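Uncharacterized NTF-2 like protein (Burkholderia xenovorans LB400, PDB 3EN8) is of unknown function but adopts the NTF2-like fold of the SnoaL-like family, forms an assembly of two subunits and binds a calcium ion. Local coordinates at residues Ala20-Phe23 / Asp24-His27; Cys36-Pro39 / Gln40-Glu43. One frame throughout, in Å; residues are numbered along the deposited sequence.

Contact 1: Ala20-Phe23 / Asp24-His27; sequences AGDF and DAEH
The backbone carbonyl of Asp22 receives the amide of Glu26, with Asp22 O and Glu26 N 2.8 Å apart, as the chain bends out of helix 3-20 and at once enters the short helix 23-26. Two helix-end motifs meet here. Gly21, with positive phi, is the C' residue of a Schellman motif closing the long helix, and Asp22 is the N-cap of the next one. With its CG anti to the backbone N (chi1 -171°), Asp22 holds its carboxylate beside the first turn, where OD1 accepts from Ala25 N at 3.1 Å. The N-H is nearly straight toward OD1 but arrives from well above the carboxylate plane. The other oxygen rests on the methyl group of the same residue, Asp22 OD2 to Ala25 CB being 3.3 Å. Asp24 turns elsewhere, its OD1 hydrogen-bonded to Gln52 of helix 48-57.

Phe23 and Glu26 run side by side in the same direction, ring and carboxylate planes 25° apart. Their closest approach is oblique, with Glu26 OE1 3.6 Å from Phe23 CD1. The extended Glu26 chain carries OE2 to a hydrogen bond with Ser18 OG of the preceding helix, so this buried carboxylate ties the two helices together. Gly21 O also lies above one face of the Phe23 ring, offset toward its rim, while the aromatic side chain packs on Gln52 and Ser56. At the far end of the turn the buried His27, whose ring also meets Tyr30, donates from ND1 to Phe23 O: 2.7 Å, almost straight, in both the carbonyl plane and the imidazole plane.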
ATOM      1  N   ALA A  20      -0.321  19.887   8.372  1.00 17.35           N
ATOM      2  CA  ALA A  20      -0.241  21.319   8.715  1.00 19.53           C
ATOM      3  C   ALA A  20      -0.428  22.181   7.481  1.00 19.66           C
ATOM      4  O   ALA A  20      -0.734  23.384   7.563  1.00 18.17           O
ATOM      5  CB  ALA A  20       1.081  21.634   9.375  1.00 19.04           C
ATOM      6  N   GLY A  21      -0.281  21.542   6.327  1.00 18.41           N
ATOM      7  CA  GLY A  21      -0.418  22.240   5.041  1.00 18.16           C
ATOM      8  C   GLY A  21       0.794  23.097   4.746  1.00 17.88           C
ATOM      9  O   GLY A  21       0.732  24.085   4.014  1.00 18.63           O
ATOM     10  N   ASP A  22       1.891  22.720   5.378  1.00 17.72           N
ATOM     11  CA  ASP A  22       3.210  23.329   5.137  1.00 17.65           C
ATOM     12  C   ASP A  22       3.865  22.675   3.915  1.00 18.36           C
ATOM     13  O   ASP A  22       4.660  21.764   4.035  1.00 15.00           O
ATOM     14  CB  ASP A  22       4.116  23.202   6.367  1.00 17.34           C
ATOM     15  CG  ASP A  22       5.409  24.002   6.229  1.00 23.45           C
ATOM     16  OD1 ASP A  22       5.750  24.386   5.085  1.00 20.63           O
ATOM     17  OD2 ASP A  22       6.101  24.219   7.256  1.00 26.93           O
ATOM     18  N   PHE A  23       3.535  23.196   2.738  1.00 20.33           N
ATOM     19  CA  PHE A  23       3.850  22.498   1.478  1.00 16.41           C
ATOM     20  C   PHE A  23       5.342  22.486   1.233  1.00 16.80           C
ATOM     21  O   PHE A  23       5.871  21.555   0.631  1.00 16.73           O
ATOM     22  CB  PHE A  23       3.120  23.115   0.287  1.00 17.36           C
ATOM     23  CG  PHE A  23       1.629  23.093   0.435  1.00 21.34           C
ATOM     24  CD1 PHE A  23       0.939  21.901   0.395  1.00 26.42           C
ATOM     25  CD2 PHE A  23       0.925  24.256   0.627  1.00 27.75           C
ATOM     26  CE1 PHE A  23      -0.445  21.883   0.555  1.00 21.79           C
ATOM     27  CE2 PHE A  23      -0.452  24.234   0.779  1.00 28.86           C
ATOM     28  CZ  PHE A  23      -1.122  23.039   0.739  1.00 27.29           C
ATOM     29  N   ASP A  24       6.026  23.485   1.773  1.00 18.48           N
ATOM     30  CA  ASP A  24       7.487  23.546   1.631  1.00 19.96           C
ATOM     31  C   ASP A  24       8.082  22.400   2.435  1.00 18.67           C
ATOM     32  O   ASP A  24       8.880  21.610   1.941  1.00 17.43           O
ATOM     33  CB  ASP A  24       8.073  24.877   2.127  1.00 19.63           C
ATOM     34  CG  ASP A  24       7.990  25.982   1.100  1.00 23.09           C
ATOM     35  OD1 ASP A  24       7.700  25.686  -0.080  1.00 22.78           O
ATOM     36  OD2 ASP A  24       8.210  27.163   1.487  1.00 27.35           O
ATOM     37  N   ALA A  25       7.661  22.320   3.684  1.00 19.59           N
ATOM     38  CA  ALA A  25       8.205  21.319   4.608  1.00 18.94           C
ATOM     39  C   ALA A  25       7.847  19.931   4.104  1.00 18.45           C
ATOM     40  O   ALA A  25       8.627  18.984   4.206  1.00 15.21           O
ATOM     41  CB  ALA A  25       7.686  21.536   6.046  1.00 19.07           C
ATOM     42  N   GLU A  26       6.665  19.853   3.519  1.00 19.28           N
ATOM     43  CA  GLU A  26       6.123  18.594   3.026  1.00 16.56           C
ATOM     44  C   GLU A  26       6.957  18.044   1.884  1.00 17.97           C
ATOM     45  O   GLU A  26       6.907  16.856   1.601  1.00 18.67           O
ATOM     46  CB  GLU A  26       4.672  18.749   2.584  1.00 17.19           C
ATOM     47  CG  GLU A  26       4.003  17.455   2.214  1.00 17.45           C
ATOM     48  CD  GLU A  26       2.581  17.633   1.737  1.00 15.35           C
ATOM     49  OE1 GLU A  26       2.132  18.775   1.629  1.00 19.48           O
ATOM     50  OE2 GLU A  26       1.915  16.607   1.507  1.00 22.15           O
ATOM     51  N   HIS A  27       7.726  18.911   1.226  1.00 16.57           N
ATOM     52  CA  HIS A  27       8.446  18.459   0.038  1.00 17.11           C
ATOM     53  C   HIS A  27       9.936  18.455   0.204  1.00 16.07           C
ATOM     54  O   HIS A  27      10.680  18.163  -0.713  1.00 16.89           O
ATOM     55  CB  HIS A  27       7.940  19.169  -1.213  1.00 16.73           C
ATOM     56  CG  HIS A  27       6.535  18.790  -1.528  1.00 16.36           C
ATOM     57  ND1 HIS A  27       5.459  19.399  -0.921  1.00 14.03           N
ATOM     58  CD2 HIS A  27       6.022  17.803  -2.299  1.00 21.19           C
ATOM     59  CE1 HIS A  27       4.340  18.831  -1.343  1.00 17.03           C
ATOM     60  NE2 HIS A  27       4.653  17.856  -2.170  1.00 19.81           N
TER

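Contact 2: Cys36-Pro39 / Gln40-Glu43; sequences CDYP and QSGE
After strand 34-38 the chain doubles back through residues 39-42, and Tyr38 and Glu43 close the turn as an antiparallel hydrogen-bonded pair, forming a beta hairpin with a G1 bulge that leads into strand 43-46. Before the turn, Cys36 uses its backbone to pair with Ile45, while its side chain packs on Leu51 and Arg55 of helix 48-57. Asp37 adds a CA-H...O contact, its CA 3.3 Å from Glu43 O. Its carboxylate is engaged on both oxygens, by Arg44 NE in a salt bridge and by His105 NE2 in a hydrogen bond.

Tyr38 carries most of the contact. Its N donates to Glu43 O at 2.9 Å, and its carbonyl draws in the backbone amides of the turn: Gly42 N lies 2.9 Å from Tyr38 O, close to the direction of the carbonyl bond, whereas Ser41 N reaches Tyr38 O at 3.0 Å from above the carbonyl plane. The return bond from Glu43 N is weak. Gly42 and Glu43 thus both face Tyr38, which defines the bulge, and Gly42 takes up the positive phi. The phenol ring slants past the Glu43 side chain, the planes 66° apart, and OE1 comes to the ring edge, 3.7 Å from Tyr38 CD2. Pro39 starts the turn, packing on Thr107 and Tyr109; beyond it, Gln40 bonds through OE1 to Phe110 N and through NE2 to Asp112 O of the second subunit.

With chi1 at 68°, Ser41 turns its hydroxyl back toward the strand, and OG donates to Glu43 OE1 at 2.6 Å, meeting the anti lone pair of OE1. Since Arg120 of the second subunit bridges to the same oxygen, the buried carboxylate is probably held as an anion, and Glu43 also pairs with a strand of that subunit, carrying the sheet across the interface.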
ATOM      1  N   CYS A  36       6.321  10.606  -8.510  1.00 12.88           N
ATOM      2  CA  CYS A  36       5.168  10.201  -7.726  1.00 13.61           C
ATOM      3  C   CYS A  36       4.103   9.645  -8.648  1.00 12.89           C
ATOM      4  O   CYS A  36       3.630  10.328  -9.543  1.00 15.45           O
ATOM      5  CB  CYS A  36       4.601  11.357  -6.912  1.00 14.26           C
ATOM      6  SG  CYS A  36       3.338  10.810  -5.724  1.00 15.27           S
ATOM      7  N   ASP A  37       3.761   8.393  -8.392  1.00 15.64           N
ATOM      8  CA  ASP A  37       2.797   7.612  -9.201  1.00 14.96           C
ATOM      9  C   ASP A  37       1.483   7.388  -8.468  1.00 15.27           C
ATOM     10  O   ASP A  37       1.451   7.083  -7.271  1.00 15.70           O
ATOM     11  CB  ASP A  37       3.370   6.230  -9.497  1.00 17.77           C
ATOM     12  CG  ASP A  37       4.569   6.249 -10.411  1.00 18.75           C
ATOM     13  OD1 ASP A  37       4.844   7.290 -11.051  1.00 21.18           O
ATOM     14  OD2 ASP A  37       5.254   5.191 -10.487  1.00 19.97           O
ATOM     15  N   TYR A  38       0.402   7.527  -9.223  1.00 13.38           N
ATOM     16  CA  TYR A  38      -0.917   7.115  -8.816  1.00 16.40           C
ATOM     17  C   TYR A  38      -1.366   5.957  -9.711  1.00 16.61           C
ATOM     18  O   TYR A  38      -1.954   6.190 -10.783  1.00 16.52           O
ATOM     19  CB  TYR A  38      -1.936   8.268  -8.967  1.00 15.66           C
ATOM     20  CG  TYR A  38      -1.560   9.582  -8.310  1.00 17.74           C
ATOM     21  CD1 TYR A  38      -0.896   9.620  -7.079  1.00 17.31           C
ATOM     22  CD2 TYR A  38      -1.908  10.785  -8.889  1.00 19.29           C
ATOM     23  CE1 TYR A  38      -0.581  10.809  -6.471  1.00 17.34           C
ATOM     24  CE2 TYR A  38      -1.596  11.989  -8.283  1.00 21.84           C
ATOM     25  CZ  TYR A  38      -0.926  11.998  -7.074  1.00 20.59           C
ATOM     26  OH  TYR A  38      -0.628  13.193  -6.464  1.00 21.43           O
ATOM     27  N   PRO A  39      -1.117   4.704  -9.273  1.00 15.23           N
ATOM     28  CA  PRO A  39      -1.431   3.596 -10.194  1.00 14.89           C
ATOM     29  C   PRO A  39      -2.908   3.512 -10.523  1.00 15.43           C
ATOM     30  O   PRO A  39      -3.278   2.992 -11.560  1.00 13.10           O
ATOM     31  CB  PRO A  39      -0.904   2.365  -9.432  1.00 14.78           C
ATOM     32  CG  PRO A  39       0.287   2.904  -8.697  1.00 14.58           C
ATOM     33  CD  PRO A  39      -0.197   4.277  -8.205  1.00 15.74           C
ATOM     34  N   GLN A  40      -3.752   4.060  -9.667  1.00 14.31           N
ATOM     35  CA  GLN A  40      -5.208   3.930  -9.862  1.00 13.12           C
ATOM     36  C   GLN A  40      -5.650   4.658 -11.115  1.00 14.10           C
ATOM     37  O   GLN A  40      -6.676   4.331 -11.749  1.00 15.19           O
ATOM     38  CB  GLN A  40      -6.001   4.466  -8.672  1.00 15.33           C
ATOM     39  CG  GLN A  40      -5.951   3.590  -7.441  1.00 17.32           C
ATOM     40  CD  GLN A  40      -6.360   4.362  -6.197  1.00 21.03           C
ATOM     41  OE1 GLN A  40      -5.524   4.942  -5.473  1.00 15.86           O
ATOM     42  NE2 GLN A  40      -7.643   4.394  -5.952  1.00 12.61           N
ATOM     43  N   SER A  41      -4.871   5.678 -11.469  1.00 18.44           N
ATOM     44  CA  SER A  41      -5.166   6.535 -12.633  1.00 19.55           C
ATOM     45  C   SER A  41      -4.116   6.480 -13.745  1.00 19.70           C
ATOM     46  O   SER A  41      -4.331   7.010 -14.825  1.00 19.51           O
ATOM     47  CB  SER A  41      -5.339   7.990 -12.177  1.00 18.81           C
ATOM     48  OG  SER A  41      -4.076   8.469 -11.721  1.00 18.16           O
ATOM     49  N   GLY A  42      -2.998   5.831 -13.469  1.00 17.41           N
ATOM     50  CA  GLY A  42      -1.912   5.681 -14.431  1.00 18.68           C
ATOM     51  C   GLY A  42      -1.060   6.928 -14.540  1.00 20.24           C
ATOM     52  O   GLY A  42      -0.239   7.064 -15.458  1.00 23.37           O
ATOM     53  N   GLU A  43      -1.240   7.832 -13.581  1.00 18.62           N
ATOM     54  CA  GLU A  43      -0.547   9.131 -13.618  1.00 16.51           C
ATOM     55  C   GLU A  43       0.806   9.040 -12.939  1.00 19.27           C
ATOM     56  O   GLU A  43       0.964   8.381 -11.897  1.00 16.66           O
ATOM     57  CB  GLU A  43      -1.350  10.232 -12.944  1.00 14.99           C
ATOM     58  CG  GLU A  43      -2.634  10.533 -13.611  1.00 15.50           C
ATOM     59  CD  GLU A  43      -3.435  11.514 -12.827  1.00 15.61           C
ATOM     60  OE1 GLU A  43      -4.080  11.082 -11.856  1.00 18.42           O
ATOM     61  OE2 GLU A  43      -3.449  12.713 -13.192  1.00 21.60           O
TER

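How the contacts relate
The two contacts follow one another along the chain, and the residues between them include the calcium ligands Asp32 and Asp33. The His27 side chain lies about 10 Å from that of Asp32, and the Cys36 side chain about 11 Å from that of Asp33, so neither contact supplies the metal site. Their centres are 21 Å apart, and about 8 Å separates their nearest atoms. Helix 48-57 lies against both, with Arg55 meeting His27 of contact 1 and Cys36 of contact 2. Contact 1 stays within its own subunit, whereas contact 2 reaches the second one; the Tyr38 side chain lies about 4 Å from a bound tetraethylene glycol, probably from crystallisation.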